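Local atomic coordinates of phosphodiesterase (Salpingoeca rosetta, PDB entry 7CJ3), a protein that belongs to the bacteriorhodopsin-like membrane proteins, with a transmembrane domain of bundled helices that holds retinal. Residues Y115-S120 with V126-Y131; A132-T137 with L165-G170; L172-P177 with L242-Y247. One frame throughout, in Å; residues are numbered along the deposited sequence.

Contact 1: Y115-S120 with V126-Y131. With OLC ((2R)-2,3-dihydroxypropyl (9Z)-octadec-9-enoate), chain M.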
loop_
_atom_site.group_PDB
_atom_site.type_symbol
_atom_site.label_atom_id
_atom_site.label_comp_id
_atom_site.label_asym_id
_atom_site.label_seq_id
_atom_site.Cartn_x
_atom_site.Cartn_y
_atom_site.Cartn_z
ATOM N N TYR B 115 -25.227 -1.267 -8.210
ATOM C CA TYR B 115 -26.197 -2.363 -7.994
ATOM C C TYR B 115 -25.492 -3.473 -7.221
ATOM O O TYR B 115 -24.314 -3.809 -7.536
ATOM C CB TYR B 115 -26.717 -2.902 -9.328
ATOM C CG TYR B 115 -27.669 -4.053 -9.184
ATOM C CD1 TYR B 115 -28.830 -3.923 -8.442
ATOM C CD2 TYR B 115 -27.389 -5.272 -9.764
ATOM C CE1 TYR B 115 -29.715 -4.975 -8.305
ATOM C CE2 TYR B 115 -28.260 -6.342 -9.646
ATOM C CZ TYR B 115 -29.431 -6.186 -8.926
ATOM O OH TYR B 115 -30.293 -7.238 -8.826
ATOM N N PHE B 116 -26.208 -4.011 -6.229
ATOM C CA PHE B 116 -25.731 -5.032 -5.259
ATOM C C PHE B 116 -26.911 -5.924 -4.859
ATOM O O PHE B 116 -28.080 -5.509 -4.992
ATOM C CB PHE B 116 -25.075 -4.345 -4.055
ATOM C CG PHE B 116 -26.012 -3.547 -3.192
ATOM C CD1 PHE B 116 -26.240 -2.214 -3.448
ATOM C CD2 PHE B 116 -26.663 -4.130 -2.110
ATOM C CE1 PHE B 116 -27.062 -1.458 -2.616
ATOM C CE2 PHE B 116 -27.507 -3.390 -1.296
ATOM C CZ PHE B 116 -27.705 -2.051 -1.550
ATOM N N LEU B 117 -26.598 -7.130 -4.398
ATOM C CA LEU B 117 -27.599 -8.113 -3.919
ATOM C C LEU B 117 -27.675 -7.983 -2.405
ATOM O O LEU B 117 -26.731 -7.436 -1.823
ATOM C CB LEU B 117 -27.189 -9.520 -4.374
ATOM C CG LEU B 117 -27.562 -9.897 -5.817
ATOM C CD1 LEU B 117 -27.565 -8.705 -6.751
ATOM C CD2 LEU B 117 -26.628 -10.963 -6.369
ATOM N N VAL B 118 -28.789 -8.415 -1.816
ATOM C CA VAL B 118 -28.950 -8.581 -0.342
ATOM C C VAL B 118 -28.958 -10.090 -0.068
ATOM O O VAL B 118 -29.738 -10.808 -0.757
ATOM C CB VAL B 118 -30.219 -7.856 0.137
ATOM C CG1 VAL B 118 -30.414 -7.962 1.622
ATOM C CG2 VAL B 118 -30.190 -6.398 -0.277
ATOM N N ASP B 119 -28.068 -10.557 0.827
ATOM C CA ASP B 119 -27.827 -12.007 1.115
ATOM C C ASP B 119 -28.974 -12.535 2.006
ATOM O O ASP B 119 -29.617 -11.698 2.733
ATOM C CB ASP B 119 -26.392 -12.275 1.597
ATOM C CG ASP B 119 -25.970 -11.785 2.994
ATOM O OD1 ASP B 119 -26.828 -11.308 3.780
ATOM O OD2 ASP B 119 -24.753 -11.914 3.295
ATOM N N SER B 120 -29.264 -13.846 1.874
ATOM C CA SER B 120 -30.353 -14.596 2.561
ATOM C C SER B 120 -30.063 -14.688 4.061
ATOM O O SER B 120 -31.027 -14.631 4.854
ATOM C CB SER B 120 -30.513 -15.996 2.004
ATOM O OG SER B 120 -30.374 -16.035 0.587
ATOM N N VAL B 126 -24.109 -7.882 -1.096
ATOM C CA VAL B 126 -23.220 -8.727 -1.927
ATOM C C VAL B 126 -22.686 -7.845 -3.060
ATOM O O VAL B 126 -23.436 -7.536 -3.996
ATOM C CB VAL B 126 -23.996 -9.935 -2.481
ATOM C CG1 VAL B 126 -23.083 -10.950 -3.163
ATOM C CG2 VAL B 126 -24.820 -10.593 -1.401
ATOM N N TRP B 127 -21.422 -7.442 -2.969
ATOM C CA TRP B 127 -20.785 -6.499 -3.917
ATOM C C TRP B 127 -20.401 -7.277 -5.173
ATOM O O TRP B 127 -19.349 -8.004 -5.135
ATOM C CB TRP B 127 -19.569 -5.857 -3.276
ATOM C CG TRP B 127 -19.837 -5.063 -2.035
ATOM C CD1 TRP B 127 -19.178 -5.180 -0.841
ATOM C CD2 TRP B 127 -20.755 -3.967 -1.870
ATOM N NE1 TRP B 127 -19.629 -4.245 0.050
ATOM C CE2 TRP B 127 -20.604 -3.496 -0.546
ATOM C CE3 TRP B 127 -21.674 -3.322 -2.706
ATOM C CZ2 TRP B 127 -21.352 -2.428 -0.039
ATOM C CZ3 TRP B 127 -22.418 -2.277 -2.195
ATOM C CH2 TRP B 127 -22.251 -1.820 -0.888
ATOM N N LEU B 128 -21.192 -7.111 -6.249
ATOM C CA LEU B 128 -20.978 -7.812 -7.542
ATOM C C LEU B 128 -19.696 -7.294 -8.215
ATOM O O LEU B 128 -19.059 -8.031 -9.015
ATOM C CB LEU B 128 -22.222 -7.551 -8.389
ATOM C CG LEU B 128 -23.483 -8.277 -7.897
ATOM C CD1 LEU B 128 -24.756 -7.653 -8.475
ATOM C CD2 LEU B 128 -23.403 -9.764 -8.237
ATOM N N MET B 129 -19.292 -6.075 -7.869
ATOM C CA MET B 129 -18.044 -5.446 -8.389
ATOM C C MET B 129 -16.812 -6.179 -7.831
ATOM O O MET B 129 -15.923 -6.509 -8.631
ATOM C CB MET B 129 -17.987 -3.951 -8.055
ATOM C CG MET B 129 -16.785 -3.242 -8.651
ATOM S SD MET B 129 -16.767 -3.144 -10.452
ATOM C CE MET B 129 -17.735 -1.644 -10.612
ATOM N N ARG B 130 -16.779 -6.483 -6.533
ATOM C CA ARG B 130 -15.680 -7.303 -5.955
ATOM C C ARG B 130 -15.651 -8.660 -6.671
ATOM O O ARG B 130 -14.566 -9.019 -7.182
ATOM C CB ARG B 130 -15.768 -7.456 -4.442
ATOM C CG ARG B 130 -14.518 -8.096 -3.844
ATOM C CD ARG B 130 -14.398 -7.875 -2.336
ATOM N NE ARG B 130 -15.651 -8.169 -1.650
ATOM C CZ ARG B 130 -16.074 -7.573 -0.533
ATOM N NH1 ARG B 130 -15.325 -6.669 0.097
ATOM N NH2 ARG B 130 -17.243 -7.906 -0.023
ATOM N N TYR B 131 -16.792 -9.348 -6.766
ATOM C CA TYR B 131 -16.889 -10.648 -7.484
ATOM C C TYR B 131 -16.415 -10.472 -8.941
ATOM O O TYR B 131 -15.593 -11.301 -9.394
ATOM C CB TYR B 131 -18.301 -11.234 -7.358
ATOM C CG TYR B 131 -18.566 -11.967 -6.065
ATOM C CD1 TYR B 131 -18.011 -13.232 -5.819
ATOM C CD2 TYR B 131 -19.395 -11.429 -5.089
ATOM C CE1 TYR B 131 -18.249 -13.921 -4.640
ATOM C CE2 TYR B 131 -19.659 -12.111 -3.907
ATOM C CZ TYR B 131 -19.085 -13.358 -3.677
ATOM O OH TYR B 131 -19.353 -14.031 -2.510
HETATM C C10 OLC M . -20.798 -10.469 -12.565
HETATM C C9 OLC M . -20.222 -11.265 -11.681
HETATM C C11 OLC M . -22.178 -9.816 -12.378
HETATM C C8 OLC M . -20.924 -11.562 -10.384
HETATM C C16 OLC M . -26.588 -7.277 -12.597
HETATM C C12 OLC M . -22.769 -9.246 -13.703
HETATM C C7 OLC M . -21.089 -13.058 -10.166
HETATM C C15 OLC M . -25.757 -6.725 -13.791
HETATM C C13 OLC M . -23.398 -7.823 -13.658
HETATM C C6 OLC M . -21.936 -13.774 -11.231
HETATM C C14 OLC M . -24.720 -7.681 -14.435
HETATM C C5 OLC M . -23.024 -14.682 -10.638
HETATM C C4 OLC M . -24.285 -13.902 -10.271
HETATM C C3 OLC M . -25.246 -14.842 -9.573
HETATM O O HOH W 1 -21.179 -4.225 -6.377
#

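Contact 2: A132-T137 with L165-G170. With RET (retinal), chain K.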
loop_
_atom_site.group_PDB
_atom_site.type_symbol
_atom_site.label_atom_id
_atom_site.label_comp_id
_atom_site.label_asym_id
_atom_site.label_seq_id
_atom_site.Cartn_x
_atom_site.Cartn_y
_atom_site.Cartn_z
ATOM N N ALA B 132 -16.830 -9.406 -9.631
ATOM C CA ALA B 132 -16.385 -9.093 -11.011
ATOM C C ALA B 132 -14.868 -8.955 -11.098
ATOM O O ALA B 132 -14.259 -9.582 -11.955
ATOM C CB ALA B 132 -17.058 -7.834 -11.499
ATOM N N GLU B 133 -14.277 -8.114 -10.260
ATOM C CA GLU B 133 -12.802 -7.998 -10.104
ATOM C C GLU B 133 -12.142 -9.389 -9.947
ATOM O O GLU B 133 -11.184 -9.713 -10.691
ATOM C CB GLU B 133 -12.519 -7.159 -8.859
ATOM C CG GLU B 133 -11.038 -7.003 -8.587
ATOM C CD GLU B 133 -10.623 -7.149 -7.132
ATOM O OE1 GLU B 133 -11.417 -6.766 -6.242
ATOM O OE2 GLU B 133 -9.501 -7.651 -6.899
ATOM N N TRP B 134 -12.623 -10.174 -8.969
ATOM C CA TRP B 134 -12.112 -11.530 -8.655
ATOM C C TRP B 134 -12.159 -12.417 -9.913
ATOM O O TRP B 134 -11.129 -13.096 -10.200
ATOM C CB TRP B 134 -12.853 -12.149 -7.457
ATOM C CG TRP B 134 -12.534 -11.516 -6.128
ATOM C CD1 TRP B 134 -11.633 -10.506 -5.888
ATOM C CD2 TRP B 134 -13.122 -11.833 -4.845
ATOM N NE1 TRP B 134 -11.627 -10.179 -4.557
ATOM C CE2 TRP B 134 -12.522 -10.981 -3.890
ATOM C CE3 TRP B 134 -14.068 -12.763 -4.395
ATOM C CZ2 TRP B 134 -12.869 -11.019 -2.540
ATOM C CZ3 TRP B 134 -14.380 -12.825 -3.051
ATOM C CH2 TRP B 134 -13.814 -11.927 -2.148
ATOM N N ILE B 135 -13.269 -12.388 -10.656
ATOM C CA ILE B 135 -13.476 -13.253 -11.856
ATOM C C ILE B 135 -12.571 -12.817 -13.022
ATOM O O ILE B 135 -12.174 -13.716 -13.826
ATOM C CB ILE B 135 -14.968 -13.275 -12.240
ATOM C CG1 ILE B 135 -15.738 -14.183 -11.273
ATOM C CG2 ILE B 135 -15.173 -13.684 -13.705
ATOM C CD1 ILE B 135 -17.234 -13.869 -11.160
ATOM N N ILE B 136 -12.249 -11.524 -13.140
ATOM C CA ILE B 136 -11.291 -11.039 -14.172
ATOM C C ILE B 136 -9.852 -11.329 -13.744
ATOM O O ILE B 136 -9.058 -11.694 -14.626
ATOM C CB ILE B 136 -11.483 -9.549 -14.453
ATOM C CG1 ILE B 136 -12.882 -9.272 -15.002
ATOM C CG2 ILE B 136 -10.409 -9.022 -15.385
ATOM C CD1 ILE B 136 -13.252 -7.799 -14.983
ATOM N N THR B 137 -9.509 -11.183 -12.462
ATOM C CA THR B 137 -8.102 -11.212 -11.982
ATOM C C THR B 137 -7.642 -12.607 -11.502
ATOM O O THR B 137 -6.507 -12.984 -11.820
ATOM C CB THR B 137 -7.911 -10.162 -10.888
ATOM O OG1 THR B 137 -8.858 -10.458 -9.858
ATOM C CG2 THR B 137 -8.109 -8.756 -11.408
ATOM N N LEU B 165 -15.745 -20.502 -11.940
ATOM C CA LEU B 165 -17.033 -21.160 -11.557
ATOM C C LEU B 165 -17.227 -21.086 -10.040
ATOM O O LEU B 165 -18.319 -20.719 -9.559
ATOM C CB LEU B 165 -17.026 -22.615 -12.046
ATOM C CG LEU B 165 -16.758 -22.822 -13.536
ATOM C CD1 LEU B 165 -16.945 -24.276 -13.951
ATOM C CD2 LEU B 165 -17.630 -21.946 -14.414
ATOM N N LEU B 166 -16.177 -21.441 -9.327
ATOM C CA LEU B 166 -15.978 -21.265 -7.868
ATOM C C LEU B 166 -16.532 -19.926 -7.387
ATOM O O LEU B 166 -17.332 -19.913 -6.445
ATOM C CB LEU B 166 -14.460 -21.317 -7.713
ATOM C CG LEU B 166 -13.895 -21.581 -6.333
ATOM C CD1 LEU B 166 -12.458 -22.090 -6.500
ATOM C CD2 LEU B 166 -13.956 -20.317 -5.469
ATOM N N LEU B 167 -16.084 -18.825 -7.995
ATOM C CA LEU B 167 -16.371 -17.457 -7.495
ATOM C C LEU B 167 -17.856 -17.124 -7.684
ATOM O O LEU B 167 -18.497 -16.682 -6.706
ATOM C CB LEU B 167 -15.447 -16.473 -8.219
ATOM C CG LEU B 167 -13.978 -16.537 -7.816
ATOM C CD1 LEU B 167 -13.092 -15.780 -8.791
ATOM C CD2 LEU B 167 -13.785 -15.995 -6.412
ATOM N N ALA B 168 -18.375 -17.372 -8.893
ATOM C CA ALA B 168 -19.818 -17.328 -9.255
ATOM C C ALA B 168 -20.675 -18.160 -8.289
ATOM O O ALA B 168 -21.704 -17.600 -7.794
ATOM C CB ALA B 168 -19.987 -17.819 -10.657
ATOM N N GLY B 169 -20.257 -19.411 -8.014
ATOM C CA GLY B 169 -20.793 -20.228 -6.912
ATOM C C GLY B 169 -20.888 -19.451 -5.606
ATOM O O GLY B 169 -21.990 -19.419 -4.976
ATOM N N GLY B 170 -19.788 -18.818 -5.195
ATOM C CA GLY B 170 -19.779 -17.988 -3.978
ATOM C C GLY B 170 -20.900 -16.972 -4.001
ATOM O O GLY B 170 -21.687 -16.910 -3.033
HETATM C C1 RET K . -15.606 -17.456 -2.058
HETATM C C2 RET K . -16.958 -18.155 -1.906
HETATM C C3 RET K . -16.984 -19.206 -0.889
HETATM C C4 RET K . -15.921 -20.249 -1.158
HETATM C C5 RET K . -14.636 -19.725 -1.736
HETATM C C6 RET K . -14.424 -18.421 -2.038
HETATM C C7 RET K . -13.064 -17.985 -2.388
HETATM C C8 RET K . -12.636 -16.749 -2.862
HETATM C C9 RET K . -11.364 -16.410 -3.411
HETATM C C10 RET K . -11.066 -15.117 -3.910
HETATM C C11 RET K . -9.826 -14.596 -4.300
HETATM C C12 RET K . -9.486 -13.303 -4.682
HETATM C C13 RET K . -8.235 -12.836 -5.117
HETATM C C14 RET K . -8.085 -11.534 -5.559
HETATM C C15 RET K . -7.064 -11.059 -6.489
HETATM C C16 RET K . -15.696 -16.727 -3.410
HETATM C C17 RET K . -15.481 -16.411 -0.934
HETATM C C18 RET K . -13.623 -20.833 -1.937
HETATM C C19 RET K . -10.256 -17.417 -3.472
HETATM C C20 RET K . -7.075 -13.783 -5.062
#

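Contact 3: L172-P177 with L242-Y247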
loop_
_atom_site.group_PDB
_atom_site.type_symbol
_atom_site.label_atom_id
_atom_site.label_comp_id
_atom_site.label_asym_id
_atom_site.label_seq_id
_atom_site.Cartn_x
_atom_site.Cartn_y
_atom_site.Cartn_z
ATOM N N LEU B 172 -23.660 -16.599 -6.139
ATOM C CA LEU B 172 -24.992 -17.231 -6.281
ATOM C C LEU B 172 -25.448 -17.716 -4.902
ATOM O O LEU B 172 -26.587 -17.404 -4.485
ATOM C CB LEU B 172 -24.858 -18.369 -7.296
ATOM C CG LEU B 172 -26.049 -19.319 -7.466
ATOM C CD1 LEU B 172 -27.303 -18.550 -7.892
ATOM C CD2 LEU B 172 -25.720 -20.424 -8.475
ATOM N N SER B 173 -24.561 -18.401 -4.184
ATOM C CA SER B 173 -24.894 -19.109 -2.928
ATOM C C SER B 173 -25.450 -18.115 -1.904
ATOM O O SER B 173 -26.231 -18.542 -1.030
ATOM C CB SER B 173 -23.712 -19.883 -2.409
ATOM O OG SER B 173 -22.886 -19.075 -1.595
ATOM N N SER B 174 -25.082 -16.837 -2.020
ATOM C CA SER B 174 -25.419 -15.780 -1.035
ATOM C C SER B 174 -26.890 -15.371 -1.173
ATOM O O SER B 174 -27.383 -14.681 -0.246
ATOM C CB SER B 174 -24.505 -14.594 -1.179
ATOM O OG SER B 174 -23.170 -15.017 -1.340
ATOM N N ILE B 175 -27.562 -15.769 -2.268
ATOM C CA ILE B 175 -28.961 -15.339 -2.582
ATOM C C ILE B 175 -29.865 -16.556 -2.822
ATOM O O ILE B 175 -30.941 -16.355 -3.400
ATOM C CB ILE B 175 -28.988 -14.377 -3.787
ATOM C CG1 ILE B 175 -28.368 -14.988 -5.057
ATOM C CG2 ILE B 175 -28.337 -13.061 -3.415
ATOM C CD1 ILE B 175 -29.144 -14.771 -6.354
ATOM N N LEU B 176 -29.453 -17.763 -2.414
ATOM C CA LEU B 176 -30.311 -18.977 -2.422
ATOM C C LEU B 176 -30.834 -19.202 -0.996
ATOM O O LEU B 176 -30.291 -18.629 -0.049
ATOM C CB LEU B 176 -29.495 -20.164 -2.923
ATOM C CG LEU B 176 -28.864 -19.979 -4.298
ATOM C CD1 LEU B 176 -27.903 -21.133 -4.639
ATOM C CD2 LEU B 176 -29.922 -19.816 -5.373
ATOM N N PRO B 177 -31.934 -19.986 -0.806
ATOM C CA PRO B 177 -32.296 -20.506 0.518
ATOM C C PRO B 177 -31.289 -21.537 1.080
ATOM O O PRO B 177 -30.414 -21.983 0.367
ATOM C CB PRO B 177 -33.671 -21.173 0.331
ATOM C CG PRO B 177 -34.151 -20.748 -1.051
ATOM C CD PRO B 177 -32.920 -20.348 -1.838
ATOM N N LEU B 242 -17.432 -17.232 8.369
ATOM C CA LEU B 242 -17.552 -16.602 9.711
ATOM C C LEU B 242 -18.629 -15.516 9.722
ATOM O O LEU B 242 -19.256 -15.326 10.785
ATOM C CB LEU B 242 -16.204 -15.995 10.091
ATOM C CG LEU B 242 -15.145 -17.006 10.530
ATOM C CD1 LEU B 242 -13.765 -16.368 10.620
ATOM C CD2 LEU B 242 -15.530 -17.623 11.861
ATOM N N ARG B 243 -18.808 -14.785 8.614
ATOM C CA ARG B 243 -19.791 -13.678 8.566
ATOM C C ARG B 243 -21.199 -14.260 8.360
ATOM O O ARG B 243 -22.139 -13.844 9.087
ATOM C CB ARG B 243 -19.398 -12.673 7.490
ATOM C CG ARG B 243 -20.292 -11.442 7.496
ATOM C CD ARG B 243 -19.799 -10.358 6.568
ATOM N NE ARG B 243 -19.449 -10.807 5.227
ATOM C CZ ARG B 243 -18.627 -10.177 4.389
ATOM N NH1 ARG B 243 -18.031 -9.048 4.728
ATOM N NH2 ARG B 243 -18.387 -10.716 3.205
ATOM N N ARG B 244 -21.345 -15.205 7.434
ATOM C CA ARG B 244 -22.653 -15.830 7.120
ATOM C C ARG B 244 -23.255 -16.503 8.364
ATOM O O ARG B 244 -24.504 -16.644 8.404
ATOM C CB ARG B 244 -22.502 -16.850 5.988
ATOM C CG ARG B 244 -22.739 -16.258 4.608
ATOM C CD ARG B 244 -22.702 -17.245 3.470
ATOM N NE ARG B 244 -21.940 -16.777 2.343
ATOM C CZ ARG B 244 -22.033 -17.245 1.091
ATOM N NH1 ARG B 244 -22.873 -18.222 0.782
ATOM N NH2 ARG B 244 -21.290 -16.710 0.133
ATOM N N GLN B 245 -22.412 -16.943 9.307
ATOM C CA GLN B 245 -22.821 -17.727 10.514
ATOM C C GLN B 245 -23.136 -16.778 11.679
ATOM O O GLN B 245 -23.826 -17.197 12.593
ATOM C CB GLN B 245 -21.716 -18.708 10.907
ATOM C CG GLN B 245 -21.360 -19.724 9.829
ATOM C CD GLN B 245 -22.427 -20.766 9.605
ATOM O OE1 GLN B 245 -22.521 -21.382 8.548
ATOM N NE2 GLN B 245 -23.252 -20.996 10.617
ATOM N N GLY B 246 -22.643 -15.544 11.642
ATOM C CA GLY B 246 -22.986 -14.503 12.622
ATOM C C GLY B 246 -21.889 -14.259 13.631
ATOM O O GLY B 246 -22.178 -13.566 14.605
ATOM N N TYR B 247 -20.668 -14.738 13.365
ATOM C CA TYR B 247 -19.508 -14.729 14.301
ATOM C C TYR B 247 -18.673 -13.443 14.184
ATOM O O TYR B 247 -18.018 -13.104 15.172
ATOM C CB TYR B 247 -18.645 -15.969 14.068
ATOM C CG TYR B 247 -19.346 -17.274 14.360
ATOM C CD1 TYR B 247 -20.190 -17.417 15.455
ATOM C CD2 TYR B 247 -19.114 -18.392 13.568
ATOM C CE1 TYR B 247 -20.813 -18.624 15.733
ATOM C CE2 TYR B 247 -19.710 -19.617 13.851
ATOM C CZ TYR B 247 -20.576 -19.726 14.928
ATOM O OH TYR B 247 -21.198 -20.909 15.198
#

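Contact 1: Y115-S120 with V126-Y131
Leu117 and Val126 pair across a short antiparallel hairpin. They form a hydrogen-bonded pair, with Leu117 N giving to Val126 O at 3.2 Å and Val126 N giving to Leu117 O at 2.8 Å. Their side chains lie on the same face, CB against CB at 3.7 Å. Leu128 joins this face from the first turn of the next helix. It crosses Leu117 at about a right angle, and the two CD1 methyls meet at 3.5 Å. The same Leu128 CD1 also reaches CD2 of the Tyr115 ring. With CG anti to the backbone N (chi1 178°), the ring end comes nearer to Leu128 than the start of the side chain does. A monoolein chain continues this apolar patch: its C16 lies at the edge of the Tyr115 ring, 3.5 Å from CE2, and its C8 lies 3.7 Å from Leu128 CD2. Away from the Leu117 and Val126 side chains, Phe116 and Trp127 run side by side and point the same way. Their rings meet obliquely, with planes at 59°. Trp127 is the N-cap residue of helix 128-149. The hairpin leads into this helix of the bacteriorhodopsin-like bundle, whose Tyr131 touches retinal. Around the hairpin, Phe116 and Trp127 rest on helix 45-54, Tyr115 and Met129 on helix 17-41, and Trp127 also touches Met109 of helix 86-111.

Contact 2: A132-T137 with L165-G170
Trp134 and Ile135 meet Leu167 where two transmembrane helices of the bacteriorhodopsin-like bundle run antiparallel. The local axes are 9.6 Å apart at an angle of 170°. No hydrogen bond crosses between the segments, and the contact is apolar.

Leu167 carries it from the 165-170 side. Its CG sits beside the backbone N, anti to the carbonyl carbon (chi1 -72°), and the side chain enters between the two partners. It crosses Trp134 at about a right angle, with CD2 coming obliquely to CE3 of the indole at 3.8 Å. The other methyl, CD1, packs on the backbone O of Trp134. Ile135 and Leu167 slide past each other in opposite directions, and Ile135 CG1 meets Leu167 CB at 3.8 Å.

Retinal packing forms a second group. The polyene crosses one face of the Trp134 ring, with C12 lying 3.6 Å above its plane and offset toward the rim. Leu167 CD2 touches both the chain and the C16 methyl of retinal, which puts this leucine in both the helix interface and the pocket wall. Leu166 CD2 and Gly170 CA line the other end, at the cyclohexene ring; Gly170 CA is 3.5 Å from C2.

The polar contacts stay within or beyond the segments. Trp134 NE1 has a weak hydrogen bond to Asp261, and Glu133 OE2 has a weak one with Lys265. Glu133 O accepts from two donors of one residue: Thr137 N at 2.8 Å and Thr137 OG1 at 2.6 Å, the hydroxyl approaching from above the carbonyl plane.

Contact 3: L172-P177 with L242-Y247
Ser174 and Arg244 make the nearest backbone approach, with CA atoms 8.6 Å apart; the backbones stay apart and side chains make the contact. Arg244 spans most of that distance. Its chain runs out from helix 235-245 and bends at chi3 (-135°), which brings the guanidinium group up to the two serines. Arg244 NH1 donates to Ser173 OG at 2.5 Å, and the bond is nearly straight at 175°. Its exact length is uncertain at this resolution. The serine oxygen lies almost in the guanidinium plane, at its edge.

Ser174 approaches differently. Its OG sits over one face of the guanidinium, 2.9 Å from Arg244 NH2, but the angle is too poor for a hydrogen bond. The main partner of this hydroxyl is Gly170 O, one turn back in helix 153-173. That carbonyl also accepts from Ser173 OG and from Arg244 NH2. The arginine therefore meets both a serine hydroxyl and a backbone carbonyl at the same helix end.

Both segments are helix ends in the bacteriorhodopsin-like bundle. A type I beta turn spans Ser173 to Leu176 near the end of helix 153-173, and Pro177 is the N-cap residue of helix 178-207. Helix 235-245 closes with a Schellman motif at Gly246, which has positive phi; Tyr247 N bonds back to Leu242 O at 3.0 Å. The nearest atoms of the Arg244 side chain and retinal are about 5 Å apart. Arg244 also touches Phe185 of helix 178-207, and its NE has a long, weak ion pair with Glu240.

How the contacts relate
The contacts follow one another along the chain, each closing before the next opens. Contact 1 leads into helix 128-149, which contact 2 shares. Contact 2 joins that helix to helix 153-173, whose end enters contact 3. The centre of contact 2 lies about 12 Å from that of contact 1 and about 16 Å from that of contact 3; contacts 1 and 3 are about 12 Å apart. Tyr131 packs on Leu167 and Gly170. Ser120 probably hydrogen-bonds to Ser174 and Leu176, and Arg244 NH2 to Gly170 O. Together they tie the hairpin and two helix ends to the retinal pocket, which contact 2 lines and Tyr131 of contact 1 also touches.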